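Local coordinates for replication initiation and membrane attachment protein (Geobacillus stearothermophilus 10, PDB 5WTN) that probably acts in the primosome to initiate DNA replication at the membrane, assembling as a tetramer that forms a complex with a primosomal re-initiation protein, at residues 47-52 with 107-112; 29-34 with 41-46; 248-253 with 267-272; 237-242 with 281-286. All blocks are in the same frame, centred on the assembly; numbering follows the deposited sequence.

Interaction 1: 47-52 with 107-112; sequences MTLWGE and YELRPP
Leu109 pushes its forked end against the backbone of a helix rather than merely against its side chains. Its CD1 lies 3.4 Å from the backbone N of Trp50, and the same methyl is 3.6 Å from the carbonyl carbon of Leu49, so it rests where the two residues join. The other branch turns to the side chain of Leu49, with CD2 of Leu109 3.9 Å from its CB. Of the Trp50 side chain, the root takes part: CB is 4.0 Å from Leu109 CD1, while CG stands opposite the backbone N (chi1 175°) and carries the indole away from the strand. Further along, CD2 of Leu49 approaches CD2 of Tyr107 obliquely at 4.4 Å. With an alanine in place of Leu109, a gap would probably open against the Leu49-Trp50 peptide, and the CB atoms of both residues would lose the methyl contacts just described. Helix and strand run almost at right angles, 98° between their directions, with axes 9.5 Å apart. This layering of helix 40-55 on a small sheet, whose strands 90-95 and 104-109 pair side by side, is consistent with a winged-helix domain. Alternation along the strand brings Tyr107 and Leu109 to the helix side, whereas Glu108 leaves it and forms a salt bridge with Arg19. Val16 of the adjoining strand 13-17 packs on both Leu49 and Leu109, and the Tyr107 hydroxyl is held by a hydrogen bond with His63 NE2. Beyond the fold itself, Trp50 meets Arg27 of the second subunit in a cation-pi contact.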
# COMPACT_ATOMS: atom_id res chain seq x y z
N MET A 47 -4.41 -13.07 7.20
CA MET A 47 -4.26 -11.67 7.56
C MET A 47 -3.54 -11.54 8.89
O MET A 47 -2.58 -10.78 9.02
CB MET A 47 -5.63 -10.99 7.63
CG MET A 47 -6.35 -10.91 6.29
SD MET A 47 -5.50 -9.87 5.09
CE MET A 47 -4.40 -11.07 4.33
N THR A 48 -4.00 -12.29 9.88
CA THR A 48 -3.36 -12.31 11.18
C THR A 48 -1.88 -12.73 11.09
O THR A 48 -1.01 -12.10 11.69
CB THR A 48 -4.19 -13.14 12.20
OG1 THR A 48 -5.51 -12.57 12.31
CG2 THR A 48 -3.54 -13.14 13.56
N LEU A 49 -1.57 -13.76 10.32
CA LEU A 49 -0.17 -14.16 10.16
C LEU A 49 0.72 -13.06 9.55
O LEU A 49 1.83 -12.81 9.99
CB LEU A 49 -0.09 -15.43 9.34
CG LEU A 49 -0.50 -16.66 10.15
CD1 LEU A 49 -0.36 -17.94 9.34
CD2 LEU A 49 0.36 -16.71 11.40
N TRP A 50 0.19 -12.39 8.53
CA TRP A 50 0.83 -11.25 7.88
C TRP A 50 1.04 -10.10 8.87
O TRP A 50 2.13 -9.52 8.91
CB TRP A 50 -0.04 -10.83 6.69
CG TRP A 50 0.34 -9.58 5.90
CD1 TRP A 50 1.45 -8.80 6.05
CD2 TRP A 50 -0.41 -9.00 4.81
NE1 TRP A 50 1.43 -7.76 5.13
CE2 TRP A 50 0.29 -7.87 4.37
CE3 TRP A 50 -1.62 -9.33 4.17
CZ2 TRP A 50 -0.17 -7.06 3.31
CZ3 TRP A 50 -2.08 -8.54 3.13
CH2 TRP A 50 -1.36 -7.41 2.71
N GLY A 51 0.02 -9.80 9.67
CA GLY A 51 0.16 -8.81 10.72
C GLY A 51 1.19 -9.25 11.75
O GLY A 51 2.00 -8.44 12.22
N GLU A 52 1.18 -10.54 12.09
CA GLU A 52 2.12 -11.05 13.08
C GLU A 52 3.55 -10.95 12.63
O GLU A 52 4.44 -10.76 13.45
CB GLU A 52 1.79 -12.50 13.46
CG GLU A 52 0.90 -12.64 14.70
CD GLU A 52 1.62 -12.25 15.98
OE1 GLU A 52 1.97 -13.15 16.79
OE2 GLU A 52 1.84 -11.05 16.20
N TYR A 107 6.26 -20.54 10.74
CA TYR A 107 5.21 -20.27 9.78
C TYR A 107 5.75 -19.34 8.72
O TYR A 107 5.95 -18.16 8.97
CB TYR A 107 4.03 -19.60 10.47
CG TYR A 107 3.27 -20.54 11.35
CD1 TYR A 107 3.06 -21.86 10.97
CD2 TYR A 107 2.79 -20.14 12.58
CE1 TYR A 107 2.37 -22.75 11.78
CE2 TYR A 107 2.09 -21.03 13.40
CZ TYR A 107 1.89 -22.33 13.00
OH TYR A 107 1.20 -23.22 13.80
N GLU A 108 5.97 -19.89 7.53
CA GLU A 108 6.59 -19.12 6.45
C GLU A 108 5.51 -18.66 5.46
O GLU A 108 4.93 -19.45 4.72
CB GLU A 108 7.70 -19.96 5.79
CG GLU A 108 8.13 -19.58 4.38
CD GLU A 108 9.04 -18.36 4.34
OE1 GLU A 108 9.41 -17.83 5.42
OE2 GLU A 108 9.39 -17.92 3.21
N LEU A 109 5.22 -17.37 5.49
CA LEU A 109 4.14 -16.85 4.66
C LEU A 109 4.50 -16.76 3.19
O LEU A 109 5.58 -16.29 2.83
CB LEU A 109 3.72 -15.48 5.15
CG LEU A 109 2.68 -15.46 6.25
CD1 LEU A 109 2.41 -14.03 6.56
CD2 LEU A 109 1.41 -16.12 5.77
N ARG A 110 3.59 -17.18 2.33
CA ARG A 110 3.81 -17.06 0.90
C ARG A 110 2.78 -16.11 0.29
O ARG A 110 1.63 -16.08 0.70
CB ARG A 110 3.74 -18.44 0.28
CG ARG A 110 4.72 -19.42 0.92
CD ARG A 110 4.87 -20.66 0.06
NE ARG A 110 5.06 -20.29 -1.34
CZ ARG A 110 6.22 -20.35 -1.99
NH1 ARG A 110 7.32 -20.83 -1.38
NH2 ARG A 110 6.28 -19.95 -3.25
N PRO A 111 3.21 -15.30 -0.68
CA PRO A 111 2.29 -14.38 -1.37
C PRO A 111 1.39 -15.15 -2.32
O PRO A 111 1.76 -16.23 -2.79
CB PRO A 111 3.23 -13.47 -2.14
CG PRO A 111 4.54 -13.58 -1.37
CD PRO A 111 4.62 -14.99 -0.96
N PRO A 112 0.20 -14.62 -2.60
CA PRO A 112 -0.65 -15.37 -3.54
C PRO A 112 -0.07 -15.39 -4.95
O PRO A 112 0.93 -14.75 -5.25
CB PRO A 112 -1.98 -14.60 -3.51
CG PRO A 112 -1.69 -13.31 -2.86
CD PRO A 112 -0.50 -13.48 -1.99

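Interaction 2: 29-34 with 41-46; sequences VLTLLY and RALALY
Leu30 and Leu43 mark the nearest backbone approach of two consecutive helices, 24-38 and 40-55, which fold back on each other as an antiparallel pair. Their local directions differ by 157° and the axes come within 10.6 Å, close to the spacing of ordinary helix packing. Leu30 is central to the interface, because different parts of it serve two partners. Its CB and backbone O receive CD1 of Leu43, which lies 3.7 Å from the CB. Its two methyls go instead to Tyr46: CD2 sits over one face of the ring, offset toward the rim, in a CH-pi contact 4.1 Å from the centroid. The direction to that methyl is 24° off the ring normal, and CD1 meets CE2 of the same ring. The tyrosine can offer this face because its CG lies opposite the backbone N (chi1 -176°), and the two side chains then cross at about a right angle. Thr31 borders CD2 of Leu43 more loosely, its OG1 being bonded within its own helix to Arg27 O. Helix 24-38 widens into a pi-type turn over residues 30-34, and Val29 O accepts from both Leu33 N and Tyr34 N. Leu89 covers Leu30 from a loop, and Met47 of the second subunit packs on Thr31. With methyls and a ring face as its substance, the interface relies on shape and burial rather than directed bonds, while the tyrosine's polar end finds its probable partner elsewhere, in the carbonyl oxygen of Arg110.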
# COMPACT_ATOMS: atom_id res chain seq x y z
N VAL A 29 -6.45 -10.18 -4.35
CA VAL A 29 -6.41 -11.54 -4.87
C VAL A 29 -6.84 -12.50 -3.76
O VAL A 29 -7.56 -13.46 -4.01
CB VAL A 29 -5.00 -11.92 -5.36
CG1 VAL A 29 -4.94 -13.41 -5.68
CG2 VAL A 29 -4.61 -11.09 -6.57
N LEU A 30 -6.39 -12.22 -2.55
CA LEU A 30 -6.79 -12.99 -1.39
C LEU A 30 -8.27 -12.88 -1.13
O LEU A 30 -8.94 -13.87 -0.87
CB LEU A 30 -6.04 -12.53 -0.16
CG LEU A 30 -4.62 -13.09 -0.10
CD1 LEU A 30 -3.82 -12.20 0.83
CD2 LEU A 30 -4.61 -14.54 0.36
N THR A 31 -8.79 -11.68 -1.20
CA THR A 31 -10.17 -11.49 -0.85
C THR A 31 -11.10 -11.95 -1.95
O THR A 31 -12.18 -12.47 -1.64
CB THR A 31 -10.47 -10.05 -0.54
OG1 THR A 31 -9.45 -9.55 0.34
CG2 THR A 31 -11.83 -9.93 0.13
N LEU A 32 -10.73 -11.73 -3.21
CA LEU A 32 -11.62 -12.04 -4.32
C LEU A 32 -11.42 -13.35 -5.06
O LEU A 32 -12.31 -13.79 -5.78
CB LEU A 32 -11.62 -10.90 -5.32
CG LEU A 32 -11.81 -9.52 -4.69
CD1 LEU A 32 -11.76 -8.49 -5.79
CD2 LEU A 32 -13.12 -9.46 -3.96
N LEU A 33 -10.29 -14.00 -4.87
CA LEU A 33 -9.94 -15.14 -5.72
C LEU A 33 -9.75 -16.39 -4.87
O LEU A 33 -10.32 -17.45 -5.13
CB LEU A 33 -8.72 -14.86 -6.61
CG LEU A 33 -8.87 -13.80 -7.72
CD1 LEU A 33 -7.60 -13.77 -8.53
CD2 LEU A 33 -10.07 -14.07 -8.59
N TYR A 34 -8.86 -16.26 -3.90
CA TYR A 34 -8.66 -17.29 -2.93
C TYR A 34 -9.80 -17.50 -1.95
O TYR A 34 -10.07 -18.63 -1.58
CB TYR A 34 -7.39 -17.01 -2.16
CG TYR A 34 -6.16 -17.39 -2.91
CD1 TYR A 34 -5.66 -16.57 -3.90
CD2 TYR A 34 -5.47 -18.56 -2.61
CE1 TYR A 34 -4.51 -16.92 -4.58
CE2 TYR A 34 -4.32 -18.90 -3.29
CZ TYR A 34 -3.85 -18.08 -4.27
OH TYR A 34 -2.72 -18.42 -4.94
N ARG A 41 -12.71 -17.80 7.07
CA ARG A 41 -11.93 -17.92 8.30
C ARG A 41 -10.47 -18.06 7.96
O ARG A 41 -9.64 -17.44 8.59
CB ARG A 41 -12.37 -19.08 9.19
CG ARG A 41 -13.86 -19.10 9.50
CD ARG A 41 -14.19 -20.28 10.40
NE ARG A 41 -15.23 -21.14 9.85
CZ ARG A 41 -15.01 -22.31 9.27
NH1 ARG A 41 -13.77 -22.77 9.15
NH2 ARG A 41 -16.02 -23.03 8.79
N ALA A 42 -10.17 -18.86 6.94
CA ALA A 42 -8.78 -19.01 6.50
C ALA A 42 -8.19 -17.67 6.08
O ALA A 42 -7.01 -17.40 6.32
CB ALA A 42 -8.71 -19.99 5.38
N LEU A 43 -9.01 -16.82 5.46
CA LEU A 43 -8.54 -15.50 5.06
C LEU A 43 -8.07 -14.70 6.28
O LEU A 43 -7.00 -14.06 6.23
CB LEU A 43 -9.62 -14.73 4.30
CG LEU A 43 -9.20 -13.32 3.81
CD1 LEU A 43 -8.31 -13.39 2.59
CD2 LEU A 43 -10.38 -12.42 3.54
N ALA A 44 -8.84 -14.75 7.36
CA ALA A 44 -8.46 -13.98 8.54
C ALA A 44 -7.16 -14.51 9.15
O ALA A 44 -6.32 -13.72 9.57
CB ALA A 44 -9.54 -13.95 9.55
N LEU A 45 -7.00 -15.83 9.21
CA LEU A 45 -5.76 -16.36 9.74
C LEU A 45 -4.56 -15.87 8.92
O LEU A 45 -3.48 -15.64 9.47
CB LEU A 45 -5.80 -17.89 9.74
CG LEU A 45 -4.54 -18.64 10.16
CD1 LEU A 45 -4.07 -18.24 11.54
CD2 LEU A 45 -4.78 -20.11 10.11
N TYR A 46 -4.75 -15.73 7.61
CA TYR A 46 -3.66 -15.33 6.75
C TYR A 46 -3.35 -13.86 7.02
O TYR A 46 -2.19 -13.45 7.09
CB TYR A 46 -4.04 -15.57 5.29
CG TYR A 46 -2.92 -15.26 4.31
CD1 TYR A 46 -1.99 -16.23 3.99
CD2 TYR A 46 -2.80 -14.01 3.72
CE1 TYR A 46 -0.95 -15.97 3.10
CE2 TYR A 46 -1.75 -13.73 2.83
CZ TYR A 46 -0.84 -14.72 2.51
OH TYR A 46 0.20 -14.48 1.63

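Interaction 3: 248-253 with 267-272; sequences QKLVLG and RRAARE
Helix 244-254 and helix 263-278 come closest, within these six-residue spans, at Leu250 and Ala269, whose CA atoms are 6.1 Å apart. Such an approach is easily accommodated where one partner carries only a methyl group, and the two alanines in a row, Ala269 and Ala270, give the second helix a smooth surface. Leu250 is the projecting side chain. Its CG lies opposite the carbonyl carbon (chi1 -56°), and the two methyls divide the surface between them: CD2 stands 4.0 Å from Ala269 CB, while CD1 reaches the backbone at Ala270, 4.0 Å from its CA. The CB of Ala270 is a more distant neighbour, 4.4 Å from that CD1. A serine in place of Leu250 would probably strip both alanines of these methyl contacts and open a gap between the helices. Contact is modest, burying 115 Å² in all, and purely apolar. Around it, Leu266 of helix 263-278 packs on both Leu250 and Val251, and Phe211 of helix 208-217 also packs on Val251. Leu236 of helix 227-240 lies against Ala270, so the pair belongs to a compact group of four helices, and Arg267 NH1 reaches out to Arg120 O of the third subunit.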
# COMPACT_ATOMS: atom_id res chain seq x y z
N GLN A 248 38.18 -14.55 -23.96
CA GLN A 248 38.51 -15.90 -24.36
C GLN A 248 39.28 -16.58 -23.23
O GLN A 248 38.92 -17.68 -22.82
CB GLN A 248 39.31 -15.92 -25.65
CG GLN A 248 39.55 -17.31 -26.21
CD GLN A 248 40.38 -17.28 -27.48
OE1 GLN A 248 40.28 -16.35 -28.29
NE2 GLN A 248 41.22 -18.30 -27.67
N LYS A 249 40.30 -15.91 -22.70
CA LYS A 249 41.07 -16.45 -21.59
C LYS A 249 40.17 -16.77 -20.40
O LYS A 249 40.12 -17.91 -19.94
CB LYS A 249 42.22 -15.53 -21.16
CG LYS A 249 43.56 -15.83 -21.83
CD LYS A 249 44.74 -15.27 -21.01
CE LYS A 249 44.49 -13.82 -20.57
NZ LYS A 249 45.64 -13.14 -19.87
N LEU A 250 39.43 -15.76 -19.93
CA LEU A 250 38.54 -15.91 -18.80
C LEU A 250 37.60 -17.10 -18.97
O LEU A 250 37.39 -17.88 -18.05
CB LEU A 250 37.71 -14.65 -18.61
CG LEU A 250 38.52 -13.36 -18.44
CD1 LEU A 250 37.57 -12.18 -18.21
CD2 LEU A 250 39.50 -13.50 -17.29
N VAL A 251 37.04 -17.24 -20.16
CA VAL A 251 36.12 -18.33 -20.40
C VAL A 251 36.90 -19.64 -20.28
O VAL A 251 36.52 -20.53 -19.54
CB VAL A 251 35.39 -18.18 -21.75
CG1 VAL A 251 34.70 -19.47 -22.15
CG2 VAL A 251 34.38 -17.06 -21.64
N LEU A 252 38.03 -19.70 -20.97
CA LEU A 252 38.88 -20.88 -20.95
C LEU A 252 39.42 -21.23 -19.55
O LEU A 252 39.81 -22.36 -19.30
CB LEU A 252 40.04 -20.71 -21.94
CG LEU A 252 39.68 -20.78 -23.43
CD1 LEU A 252 40.88 -20.52 -24.31
CD2 LEU A 252 39.07 -22.13 -23.77
N GLY A 253 39.44 -20.28 -18.62
CA GLY A 253 39.94 -20.57 -17.31
C GLY A 253 38.89 -21.21 -16.43
O GLY A 253 39.21 -21.96 -15.51
N ARG A 267 32.08 -14.50 -13.69
CA ARG A 267 31.93 -13.19 -13.04
C ARG A 267 33.12 -12.85 -12.15
O ARG A 267 33.63 -11.73 -12.20
CB ARG A 267 30.61 -13.11 -12.24
CG ARG A 267 29.34 -12.99 -13.12
CD ARG A 267 28.02 -12.88 -12.32
NE ARG A 267 27.97 -11.74 -11.38
CZ ARG A 267 26.88 -11.39 -10.70
NH1 ARG A 267 25.75 -12.06 -10.87
NH2 ARG A 267 26.91 -10.34 -9.86
N ARG A 268 33.57 -13.82 -11.35
CA ARG A 268 34.73 -13.61 -10.49
C ARG A 268 35.99 -13.31 -11.29
O ARG A 268 36.71 -12.37 -10.98
CB ARG A 268 34.98 -14.83 -9.61
CG ARG A 268 33.83 -15.15 -8.67
CD ARG A 268 34.22 -16.08 -7.52
NE ARG A 268 33.03 -16.70 -6.95
CZ ARG A 268 32.58 -17.90 -7.29
NH1 ARG A 268 33.25 -18.63 -8.19
NH2 ARG A 268 31.48 -18.39 -6.73
N ALA A 269 36.25 -14.13 -12.31
CA ALA A 269 37.41 -13.96 -13.17
C ALA A 269 37.42 -12.56 -13.77
O ALA A 269 38.46 -11.90 -13.80
CB ALA A 269 37.38 -14.98 -14.28
N ALA A 270 36.26 -12.13 -14.24
CA ALA A 270 36.07 -10.79 -14.79
C ALA A 270 36.36 -9.71 -13.75
O ALA A 270 37.13 -8.78 -14.01
CB ALA A 270 34.66 -10.65 -15.34
N ARG A 271 35.74 -9.84 -12.57
CA ARG A 271 35.96 -8.89 -11.47
C ARG A 271 37.45 -8.81 -11.11
O ARG A 271 37.95 -7.74 -10.80
CB ARG A 271 35.09 -9.26 -10.25
CG ARG A 271 35.39 -8.46 -8.95
CD ARG A 271 34.29 -8.60 -7.86
NE ARG A 271 33.67 -9.93 -7.79
CZ ARG A 271 32.42 -10.21 -8.19
NH1 ARG A 271 31.64 -9.26 -8.69
NH2 ARG A 271 31.95 -11.45 -8.09
N GLU A 272 38.14 -9.95 -11.16
CA GLU A 272 39.57 -10.00 -10.87
C GLU A 272 40.37 -9.28 -11.96
O GLU A 272 41.22 -8.43 -11.67
CB GLU A 272 40.03 -11.46 -10.76
CG GLU A 272 39.56 -12.21 -9.50
CD GLU A 272 39.89 -13.71 -9.53
OE1 GLU A 272 40.73 -14.14 -10.36
OE2 GLU A 272 39.30 -14.47 -8.73

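Interaction 4: 237-242 with 281-286; sequences AFLYGI and VEPRLV
Different first torsions let two neighbouring residues, Leu239 and Tyr240, converge on Pro283. In Leu239, CG lies across from the backbone N (chi1 173°); in Tyr240 it lies across from the carbonyl carbon (chi1 -66°), and both side chains end nearer the strand than their first bonds suggest. CD1 of Leu239 meets CB of the proline at 3.8 Å. Carbon CE1 of the Tyr240 ring is 3.5 Å from Pro283 CG, an oblique approach in which the proline also lies beside CD1 of the ring. Pro283 touches backbone too, its CB being 3.5 Å from the carbonyl oxygen of Leu239. The puckered pyrrolidine ring is thus wedged against two side chains and a carbonyl oxygen, and it supplies about half of the 145 Å² buried. CD2 of Leu239 lies over one face of the Tyr240 ring, toward the rim, so the two side chains that receive the proline also pack on each other. Helix 227-240 ends here: Gly241 departs from helical geometry with a positive phi of 68°. Pro283 in turn opens strand 283-287, which pairs antiparallel with strand 165-169 through backbone bonds such as that of Arg284 with Val168. The contact therefore joins the C-terminal end of helix 227-240, in the helical part toward the end of the crystallised fragment, to the start of one strand of a two-stranded sheet. Tyr274 of helix 263-278 packs on both Tyr240 and Pro283. From the third subunit, Phe127 packs on Leu239 and Val126 on Pro283, which places this apolar cluster at a subunit interface of the tetramer.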
# COMPACT_ATOMS: atom_id res chain seq x y z
N ALA A 237 31.62 -7.72 -20.45
CA ALA A 237 32.38 -6.95 -21.41
C ALA A 237 32.04 -5.47 -21.31
O ALA A 237 32.92 -4.61 -21.39
CB ALA A 237 32.09 -7.44 -22.81
N PHE A 238 30.75 -5.17 -21.16
CA PHE A 238 30.32 -3.79 -21.17
C PHE A 238 30.71 -3.11 -19.87
O PHE A 238 31.20 -1.98 -19.87
CB PHE A 238 28.81 -3.72 -21.38
CG PHE A 238 28.24 -2.34 -21.20
CD1 PHE A 238 28.08 -1.49 -22.28
CD2 PHE A 238 27.86 -1.89 -19.93
CE1 PHE A 238 27.55 -0.21 -22.10
CE2 PHE A 238 27.34 -0.62 -19.74
CZ PHE A 238 27.18 0.22 -20.82
N LEU A 239 30.45 -3.79 -18.76
CA LEU A 239 30.72 -3.24 -17.44
C LEU A 239 32.22 -3.01 -17.24
O LEU A 239 32.62 -1.98 -16.70
CB LEU A 239 30.18 -4.18 -16.37
CG LEU A 239 30.54 -3.83 -14.92
CD1 LEU A 239 29.80 -2.59 -14.50
CD2 LEU A 239 30.22 -4.97 -13.96
N TYR A 240 33.03 -4.00 -17.62
CA TYR A 240 34.48 -3.97 -17.40
C TYR A 240 35.40 -3.60 -18.58
O TYR A 240 36.62 -3.49 -18.40
CB TYR A 240 34.88 -5.32 -16.83
CG TYR A 240 34.31 -5.58 -15.46
CD1 TYR A 240 34.48 -4.67 -14.44
CD2 TYR A 240 33.59 -6.73 -15.19
CE1 TYR A 240 33.97 -4.90 -13.18
CE2 TYR A 240 33.07 -6.98 -13.93
CZ TYR A 240 33.27 -6.05 -12.92
OH TYR A 240 32.75 -6.26 -11.65
N GLY A 241 34.84 -3.41 -19.77
CA GLY A 241 35.63 -3.07 -20.93
C GLY A 241 36.56 -4.18 -21.41
O GLY A 241 37.59 -3.92 -22.05
N ILE A 242 36.19 -5.42 -21.13
CA ILE A 242 37.01 -6.57 -21.50
C ILE A 242 36.95 -6.85 -23.01
O ILE A 242 35.89 -7.09 -23.56
CB ILE A 242 36.55 -7.85 -20.74
CG1 ILE A 242 36.53 -7.61 -19.23
CG2 ILE A 242 37.42 -9.04 -21.07
CD1 ILE A 242 36.05 -8.78 -18.46
N VAL A 281 39.63 0.22 -8.82
CA VAL A 281 38.87 1.47 -8.69
C VAL A 281 37.33 1.41 -8.90
O VAL A 281 36.62 2.34 -8.49
CB VAL A 281 39.48 2.58 -9.60
CG1 VAL A 281 40.97 2.75 -9.30
CG2 VAL A 281 39.26 2.26 -11.08
N GLU A 282 36.84 0.31 -9.48
CA GLU A 282 35.41 0.05 -9.82
C GLU A 282 34.87 0.86 -10.99
O GLU A 282 35.23 2.03 -11.15
CB GLU A 282 34.48 0.31 -8.62
CG GLU A 282 34.63 -0.61 -7.43
CD GLU A 282 33.50 -0.40 -6.42
OE1 GLU A 282 32.54 -1.21 -6.42
OE2 GLU A 282 33.58 0.60 -5.65
N PRO A 283 33.93 0.28 -11.76
CA PRO A 283 33.33 0.96 -12.92
C PRO A 283 32.30 1.99 -12.49
O PRO A 283 31.62 1.78 -11.48
CB PRO A 283 32.63 -0.17 -13.68
CG PRO A 283 33.23 -1.44 -13.15
CD PRO A 283 33.57 -1.15 -11.72
N ARG A 284 32.18 3.07 -13.25
CA ARG A 284 31.21 4.12 -12.95
C ARG A 284 30.19 4.28 -14.09
O ARG A 284 30.54 4.21 -15.27
CB ARG A 284 31.94 5.44 -12.67
CG ARG A 284 31.04 6.65 -12.40
CD ARG A 284 31.81 7.76 -11.68
NE ARG A 284 31.09 9.04 -11.68
CZ ARG A 284 31.31 10.02 -12.55
NH1 ARG A 284 32.23 9.88 -13.50
NH2 ARG A 284 30.60 11.14 -12.47
N LEU A 285 28.92 4.46 -13.73
CA LEU A 285 27.88 4.63 -14.73
C LEU A 285 27.72 6.11 -15.06
O LEU A 285 27.61 6.96 -14.16
CB LEU A 285 26.57 4.03 -14.22
CG LEU A 285 25.37 3.97 -15.17
CD1 LEU A 285 25.53 2.97 -16.32
CD2 LEU A 285 24.12 3.67 -14.37
N VAL A 286 27.71 6.42 -16.36
CA VAL A 286 27.59 7.80 -16.85
C VAL A 286 26.70 7.86 -18.09
O VAL A 286 26.47 6.83 -18.74
CB VAL A 286 28.98 8.39 -17.17
CG1 VAL A 286 29.77 8.67 -15.89
CG2 VAL A 286 29.75 7.44 -18.07

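The four contacts fall into two pairs on opposite sides of the chain's centre. Interactions 1 and 2 share helix 40-55, have centres 11 Å apart and touch directly, with Leu109 CD2 3.6 Å from Tyr46 CE1; both also reach the second subunit. Interactions 3 and 4 lie 15 Å apart, centre to centre, and meet where Ile242 CD1 packs 3.7 Å from Leu250 CD1; the segments of interaction 3 fall, in sequence, between those of interaction 4. Between the pairs there is no touch, the nearest atoms of interactions 1 and 3 being about 22 Å apart. Interactions 1 and 4 both touch the third subunit, so tetramer contacts border both groups.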